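Local structure of putative uncharacterized protein (Legionella drancourtii, 4JVS) at residues Q245-T248 with I249-E253; H258-R261 with L262-R265; N72-A75 with E76-Q80. The protein probably acts as a LepB-family GTPase-activating protein, a Dot/Icm effector that stimulates GTP hydrolysis by a host small GTPase, and is represented here by its GAP domain. All coordinates share one frame; numbering follows the deposited sequence.

Contact 1: Q245-T248 with I249-E253; sequences QLAT and ICFEE
Phe251 brings CE2 of its ring within 4.5 Å of Ala247 CB, one helical turn earlier, and its CD2 is 3.3 Å from Ala247 O, the oxygen meeting the ring obliquely. With CG beside the backbone N (chi1 -77°), the ring is carried back along the helix to reach that residue. A methyl is all Ala247 offers, which suits a place where the ring of Phe285 also arrives; Phe285 meets Phe251 edge to face. The same carbonyl oxygen accepts Phe251 N at 2.9 Å, and this N-H...O bond is almost straight at 171°. Cys250 N binds Leu246 O at 3.0 Å in similar fashion. Ile249 sets CG1 3.4 Å from Gln245 O, one turn earlier, an aliphatic branch beside a backbone acceptor already used by Ile249 N. Polar side chains are matched although buried. Thr248 OG1 turns back to Asp244 O, Gln245 NE2 reaches Tyr112 O, and Glu252 OE1 is hydrogen-bonded to both Tyr116 and His124. Leu246 packs on Leu272 and Val276 of helix 271-280, and Ile249 on helix 261-267. These spacings of four residues are the ordinary i to i+4 geometry of an alpha-helix, here the buried helix 243-253 of the LepB GAP C-terminal subdomain, packed among helices 261-267, 271-280 and 292-306 and neighbouring loops.

Contact 2: H258-R261 with L262-R265; sequences HPSR and LIMR
Pro259 and Met264 close over the start of helix 261-267, the proline CB lying 3.7 Å from Met264 CE. Met264 reaches back because its chain bends at chi2 (-19°), and a long, flexible thioether suits a partner just outside the helix. Trp302 of helix 292-306 packs on both residues and on Ile263. The closer-packed side lies inward. Ile263 CG2 fits against Ser260 OG at 3.3 Å; a chi1 of -163° takes CG1 anti to the backbone N and leaves CG2 between N and the carbonyl carbon, next to the serine. The hydroxyl makes no capping bond to the helix although Ser260 holds the N-cap position; it is hydrogen-bonded to Glu253 OE1 of the preceding helix. Ser227 OG is hydrogen-bonded to the early amide Leu262 N. Leu262 and Ile263, both buried, pack on helix 243-253, Leu262 also on Phe230 and Leu238, where bulky aliphatic groups are at home. Ser260 O starts the helical bonding with Met264 N at 3.2 Å, the donor standing 40° out of the carbonyl plane. Arg261 O and Arg265 N follow at 2.9 Å. The outer side is looser: Arg261 is exposed, and its guanidinium makes a long, weak ion pair with Asp226, while the aliphatic part of Arg265 runs past Arg261 O and its side chain touches Glu235 and Leu238. Long, flexible charged chains suit this partly solvent-facing side. A side-chain contact between the residue before the N-cap and the fourth residue after it is the hydrophobic staple, a motif of helix N-termini.

Contact 3: N72-A75 with E76-Q80; sequences NTVA and EHCEQ
The imidazole of His77 is carried outward to Leu213 of helix 193-214, CG lying anti to the backbone N (chi1 -160°), and the ring's stem does the touching within the helix, with His77 CB 3.3 Å from Thr73 O. The amide of Asn72 and the carboxylate of Glu76, one turn apart, both serve Arg123 of helix 118-124: Asn72 OD1 accepts from NE, and Glu76 OE1 forms a salt bridge with NH1. Two acceptors spaced by four residues thus suit one guanidinium. Glu76 CB rests 3.2 Å from Asn72 O, whose carbonyl binds Glu76 N at 2.8 Å. This is regular alpha-helix, the last turns of helix 60-80 in the LepB GAP N-terminal subdomain. Its inner side is small and apolar: Val74 CG1 approaches Cys78 SG at 4.2 Å, and Met160 of helix 156-177 packs on both. Cys78 N lies nearly on the extension of the Val74 C=O bond, 2.8 Å from Val74 O. Ala75, whose methyl packs beside Arg123, gives its oxygen both to Glu79 N at 3.2 Å and to Ser119 OG.

Contacts 1 and 2 belong to the C-terminal GAP subdomain and touch directly: Ile249 CG2 packs on Leu262 CD2 at 3.7 Å, alongside the polar link from Glu253 to Ser260. They lie on successive helices, 243-253 and 261-267. Contact 3, on helix 60-80 of the N-terminal subdomain, stands apart, its centre about 22 Å from each of the other two centres. Contact 1 is entirely buried, and its polar ends are paired inside the protein. Contact 2 is a helix start, apolar inward and arginine-rich outward. Contact 3 lies nearest the chain's centre yet is only partly buried, with small apolar residues on its inner side and polar or charged ones on the rest.

Contact 1: Q245-T248 with I249-E253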
loop_
_atom_site.group_PDB
_atom_site.type_symbol
_atom_site.label_atom_id
_atom_site.label_comp_id
_atom_site.label_asym_id
_atom_site.label_seq_id
_atom_site.Cartn_x
_atom_site.Cartn_y
_atom_site.Cartn_z
ATOM N N GLN A 245 -19.487 6.411 5.455
ATOM C CA GLN A 245 -19.519 5.028 5.910
ATOM C C GLN A 245 -20.503 4.210 5.059
ATOM O O GLN A 245 -20.211 3.077 4.642
ATOM C CB GLN A 245 -19.898 4.958 7.397
ATOM C CG GLN A 245 -18.720 4.864 8.369
ATOM C CD GLN A 245 -19.133 5.030 9.837
ATOM O OE1 GLN A 245 -20.191 5.581 10.139
ATOM N NE2 GLN A 245 -18.294 4.551 10.748
ATOM N N LEU A 246 -21.665 4.795 4.787
ATOM C CA LEU A 246 -22.716 4.090 4.068
ATOM C C LEU A 246 -22.330 3.831 2.613
ATOM O O LEU A 246 -22.541 2.735 2.093
ATOM C CB LEU A 246 -24.035 4.868 4.154
ATOM C CG LEU A 246 -24.790 4.910 5.489
ATOM C CD1 LEU A 246 -25.874 5.960 5.448
ATOM C CD2 LEU A 246 -25.393 3.565 5.807
ATOM N N ALA A 247 -21.760 4.848 1.968
ATOM C CA ALA A 247 -21.267 4.752 0.592
ATOM C C ALA A 247 -20.134 3.738 0.477
ATOM O O ALA A 247 -20.059 2.994 -0.502
ATOM C CB ALA A 247 -20.793 6.113 0.108
ATOM N N THR A 248 -19.246 3.731 1.470
ATOM C CA THR A 248 -18.202 2.721 1.558
ATOM C C THR A 248 -18.794 1.310 1.514
ATOM O O THR A 248 -18.273 0.430 0.823
ATOM C CB THR A 248 -17.362 2.894 2.834
ATOM O OG1 THR A 248 -16.695 4.157 2.794
ATOM C CG2 THR A 248 -16.309 1.791 2.955
ATOM N N ILE A 249 -19.888 1.105 2.242
ATOM C CA ILE A 249 -20.564 -0.194 2.276
ATOM C C ILE A 249 -21.156 -0.535 0.905
ATOM O O ILE A 249 -20.938 -1.628 0.380
ATOM C CB ILE A 249 -21.663 -0.249 3.378
ATOM C CG1 ILE A 249 -21.029 -0.214 4.772
ATOM C CG2 ILE A 249 -22.499 -1.493 3.224
ATOM C CD1 ILE A 249 -22.017 -0.139 5.926
ATOM N N CYS A 250 -21.893 0.406 0.326
ATOM C CA CYS A 250 -22.476 0.217 -0.997
ATOM C C CYS A 250 -21.436 -0.144 -2.061
ATOM O O CYS A 250 -21.624 -1.097 -2.828
ATOM C CB CYS A 250 -23.227 1.473 -1.416
ATOM S SG CYS A 250 -24.731 1.698 -0.495
ATOM N N PHE A 251 -20.349 0.625 -2.106
ATOM C CA PHE A 251 -19.274 0.381 -3.063
ATOM C C PHE A 251 -18.682 -1.006 -2.890
ATOM O O PHE A 251 -18.241 -1.628 -3.859
ATOM C CB PHE A 251 -18.177 1.422 -2.911
ATOM C CG PHE A 251 -18.515 2.739 -3.516
ATOM C CD1 PHE A 251 -19.296 2.810 -4.650
ATOM C CD2 PHE A 251 -18.047 3.913 -2.957
ATOM C CE1 PHE A 251 -19.609 4.025 -5.213
ATOM C CE2 PHE A 251 -18.354 5.130 -3.519
ATOM C CZ PHE A 251 -19.136 5.185 -4.645
ATOM N N GLU A 252 -18.683 -1.480 -1.649
ATOM C CA GLU A 252 -18.103 -2.771 -1.316
ATOM C C GLU A 252 -19.040 -3.890 -1.763
ATOM O O GLU A 252 -18.604 -4.878 -2.356
ATOM C CB GLU A 252 -17.836 -2.850 0.191
ATOM C CG GLU A 252 -16.970 -4.021 0.634
ATOM C CD GLU A 252 -15.589 -4.014 0.009
ATOM O OE1 GLU A 252 -14.893 -2.968 0.081
ATOM O OE2 GLU A 252 -15.209 -5.060 -0.565
ATOM N N GLU A 253 -20.331 -3.713 -1.491
ATOM C CA GLU A 253 -21.348 -4.713 -1.813
ATOM C C GLU A 253 -21.444 -5.004 -3.314
ATOM O O GLU A 253 -21.727 -6.124 -3.712
ATOM C CB GLU A 253 -22.707 -4.288 -1.236
ATOM C CG GLU A 253 -22.759 -4.289 0.295
ATOM C CD GLU A 253 -22.463 -5.659 0.882
ATOM O OE1 GLU A 253 -22.960 -6.661 0.332
ATOM O OE2 GLU A 253 -21.725 -5.751 1.885
#

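Contact 2: H258-R261 with L262-R265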
loop_
_atom_site.group_PDB
_atom_site.type_symbol
_atom_site.label_atom_id
_atom_site.label_comp_id
_atom_site.label_asym_id
_atom_site.label_seq_id
_atom_site.Cartn_x
_atom_site.Cartn_y
_atom_site.Cartn_z
ATOM N N HIS A 258 -24.418 -10.829 -6.590
ATOM C CA HIS A 258 -25.847 -10.769 -6.317
ATOM C C HIS A 258 -26.113 -9.631 -5.346
ATOM O O HIS A 258 -25.293 -9.375 -4.462
ATOM C CB HIS A 258 -26.329 -12.091 -5.714
ATOM C CG HIS A 258 -26.183 -13.268 -6.628
ATOM N ND1 HIS A 258 -26.181 -13.149 -8.006
ATOM C CD2 HIS A 258 -26.036 -14.587 -6.366
ATOM C CE1 HIS A 258 -26.040 -14.345 -8.546
ATOM N NE2 HIS A 258 -25.949 -15.237 -7.576
ATOM N N PRO A 259 -27.260 -8.942 -5.503
ATOM C CA PRO A 259 -27.595 -7.839 -4.592
ATOM C C PRO A 259 -27.683 -8.356 -3.154
ATOM O O PRO A 259 -28.190 -9.464 -2.945
ATOM C CB PRO A 259 -28.969 -7.371 -5.095
ATOM C CG PRO A 259 -29.523 -8.544 -5.855
ATOM C CD PRO A 259 -28.334 -9.208 -6.477
ATOM N N SER A 260 -27.174 -7.585 -2.192
ATOM C CA SER A 260 -27.123 -8.028 -0.797
ATOM C C SER A 260 -28.335 -7.559 -0.034
ATOM O O SER A 260 -29.018 -6.629 -0.452
ATOM C CB SER A 260 -25.879 -7.494 -0.080
ATOM O OG SER A 260 -25.068 -6.707 -0.933
ATOM N N ARG A 261 -28.588 -8.206 1.097
ATOM C CA ARG A 261 -29.588 -7.734 2.035
ATOM C C ARG A 261 -29.122 -6.409 2.630
ATOM O O ARG A 261 -29.926 -5.505 2.845
ATOM C CB ARG A 261 -29.814 -8.772 3.138
ATOM C CG ARG A 261 -31.263 -9.184 3.302
ATOM C CD ARG A 261 -31.449 -10.181 4.429
ATOM N NE ARG A 261 -31.175 -11.551 4.005
ATOM C CZ ARG A 261 -31.328 -12.613 4.789
ATOM N NH1 ARG A 261 -31.755 -12.458 6.037
ATOM N NH2 ARG A 261 -31.056 -13.829 4.326
ATOM N N LEU A 262 -27.821 -6.289 2.883
ATOM C CA LEU A 262 -27.265 -5.062 3.448
ATOM C C LEU A 262 -27.399 -3.873 2.502
ATOM O O LEU A 262 -27.888 -2.819 2.902
ATOM C CB LEU A 262 -25.803 -5.252 3.856
ATOM C CG LEU A 262 -25.026 -4.070 4.441
ATOM C CD1 LEU A 262 -25.791 -3.397 5.558
ATOM C CD2 LEU A 262 -23.681 -4.544 4.962
ATOM N N ILE A 263 -26.970 -4.026 1.252
ATOM C CA ILE A 263 -27.022 -2.896 0.332
ATOM C C ILE A 263 -28.458 -2.525 -0.019
ATOM O O ILE A 263 -28.759 -1.365 -0.308
ATOM C CB ILE A 263 -26.233 -3.151 -0.963
ATOM C CG1 ILE A 263 -25.976 -1.823 -1.684
ATOM C CG2 ILE A 263 -26.960 -4.153 -1.852
ATOM C CD1 ILE A 263 -25.587 -1.972 -3.128
ATOM N N MET A 264 -29.336 -3.499 -0.056
ATOM C CA MET A 264 -30.748 -3.274 -0.256
ATOM C C MET A 264 -31.370 -2.544 0.907
ATOM O O MET A 264 -32.241 -1.737 0.758
ATOM C CB MET A 264 -31.449 -4.581 -0.536
ATOM C CG MET A 264 -31.569 -4.931 -2.001
ATOM S SD MET A 264 -31.357 -3.516 -3.027
ATOM C CE MET A 264 -30.876 -4.291 -4.519
ATOM N N ARG A 265 -30.899 -2.858 2.086
ATOM C CA ARG A 265 -31.352 -2.229 3.293
ATOM C C ARG A 265 -31.081 -0.760 3.274
ATOM O O ARG A 265 -31.856 0.025 3.731
ATOM C CB ARG A 265 -30.590 -2.831 4.449
ATOM C CG ARG A 265 -31.388 -2.965 5.709
ATOM C CD ARG A 265 -31.113 -4.281 6.374
ATOM N NE ARG A 265 -30.188 -4.068 7.445
ATOM C CZ ARG A 265 -29.344 -4.967 7.886
ATOM N NH1 ARG A 265 -28.521 -4.643 8.861
ATOM N NH2 ARG A 265 -29.321 -6.173 7.358
#

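Contact 3: N72-A75 with E76-Q80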
loop_
_atom_site.group_PDB
_atom_site.type_symbol
_atom_site.label_atom_id
_atom_site.label_comp_id
_atom_site.label_asym_id
_atom_site.label_seq_id
_atom_site.Cartn_x
_atom_site.Cartn_y
_atom_site.Cartn_z
ATOM N N ASN A 72 -7.132 -15.107 -2.803
ATOM C CA ASN A 72 -8.564 -15.337 -2.656
ATOM C C ASN A 72 -8.892 -16.728 -2.084
ATOM O O ASN A 72 -9.711 -16.847 -1.164
ATOM C CB ASN A 72 -9.287 -15.053 -3.977
ATOM C CG ASN A 72 -9.388 -13.555 -4.276
ATOM O OD1 ASN A 72 -9.668 -12.755 -3.381
ATOM N ND2 ASN A 72 -9.158 -13.172 -5.530
ATOM N N THR A 73 -8.235 -17.759 -2.607
ATOM C CA THR A 73 -8.364 -19.117 -2.083
ATOM C C THR A 73 -7.968 -19.205 -0.605
ATOM O O THR A 73 -8.639 -19.861 0.197
ATOM C CB THR A 73 -7.472 -20.095 -2.867
ATOM O OG1 THR A 73 -7.807 -20.036 -4.250
ATOM C CG2 THR A 73 -7.680 -21.511 -2.383
ATOM N N VAL A 74 -6.862 -18.559 -0.256
ATOM C CA VAL A 74 -6.396 -18.533 1.122
ATOM C C VAL A 74 -7.373 -17.759 2.017
ATOM O O VAL A 74 -7.822 -18.272 3.049
ATOM C CB VAL A 74 -4.991 -17.909 1.226
ATOM C CG1 VAL A 74 -4.519 -17.908 2.667
ATOM C CG2 VAL A 74 -4.014 -18.656 0.351
ATOM N N ALA A 75 -7.701 -16.531 1.621
ATOM C CA ALA A 75 -8.646 -15.716 2.377
ATOM C C ALA A 75 -9.996 -16.410 2.525
ATOM O O ALA A 75 -10.629 -16.308 3.573
ATOM C CB ALA A 75 -8.823 -14.347 1.714
ATOM N N GLU A 76 -10.433 -17.125 1.491
ATOM C CA GLU A 76 -11.662 -17.917 1.601
ATOM C C GLU A 76 -11.512 -19.066 2.601
ATOM O O GLU A 76 -12.398 -19.320 3.414
ATOM C CB GLU A 76 -12.133 -18.415 0.229
ATOM C CG GLU A 76 -13.509 -19.067 0.249
ATOM C CD GLU A 76 -14.634 -18.095 0.618
ATOM O OE1 GLU A 76 -14.402 -16.864 0.647
ATOM O OE2 GLU A 76 -15.768 -18.565 0.862
ATOM N N HIS A 77 -10.363 -19.724 2.568
ATOM C CA HIS A 77 -10.110 -20.843 3.467
ATOM C C HIS A 77 -10.076 -20.361 4.927
ATOM O O HIS A 77 -10.619 -21.017 5.813
ATOM C CB HIS A 77 -8.808 -21.545 3.071
ATOM C CG HIS A 77 -8.683 -22.942 3.587
ATOM N ND1 HIS A 77 -9.402 -23.412 4.661
ATOM C CD2 HIS A 77 -7.902 -23.968 3.166
ATOM C CE1 HIS A 77 -9.069 -24.676 4.887
ATOM N NE2 HIS A 77 -8.165 -25.033 3.995
ATOM N N CYS A 78 -9.448 -19.220 5.178
ATOM C CA CYS A 78 -9.447 -18.631 6.509
ATOM C C CYS A 78 -10.858 -18.372 7.031
ATOM O O CYS A 78 -11.156 -18.630 8.198
ATOM C CB CYS A 78 -8.652 -17.333 6.498
ATOM S SG CYS A 78 -6.917 -17.571 6.071
ATOM N N GLU A 79 -11.717 -17.834 6.205
ATOM C CA GLU A 79 -13.080 -17.598 6.602
ATOM C C GLU A 79 -13.874 -18.844 6.901
ATOM O O GLU A 79 -14.614 -18.893 7.837
ATOM C CB GLU A 79 -13.796 -16.814 5.525
ATOM C CG GLU A 79 -14.549 -15.620 6.047
ATOM C CD GLU A 79 -15.478 -15.039 5.050
ATOM O OE1 GLU A 79 -15.137 -14.016 4.484
ATOM O OE2 GLU A 79 -16.541 -15.600 4.828
ATOM N N GLN A 80 -13.731 -19.857 6.085
ATOM C CA GLN A 80 -14.527 -21.037 6.259
ATOM C C GLN A 80 -14.280 -21.760 7.557
ATOM O O GLN A 80 -15.181 -22.279 8.160
ATOM C CB GLN A 80 -14.283 -21.967 5.105
ATOM C CG GLN A 80 -14.659 -21.382 3.779
ATOM C CD GLN A 80 -16.136 -21.421 3.534
ATOM O OE1 GLN A 80 -16.732 -20.446 3.137
ATOM N NE2 GLN A 80 -16.727 -22.556 3.759
#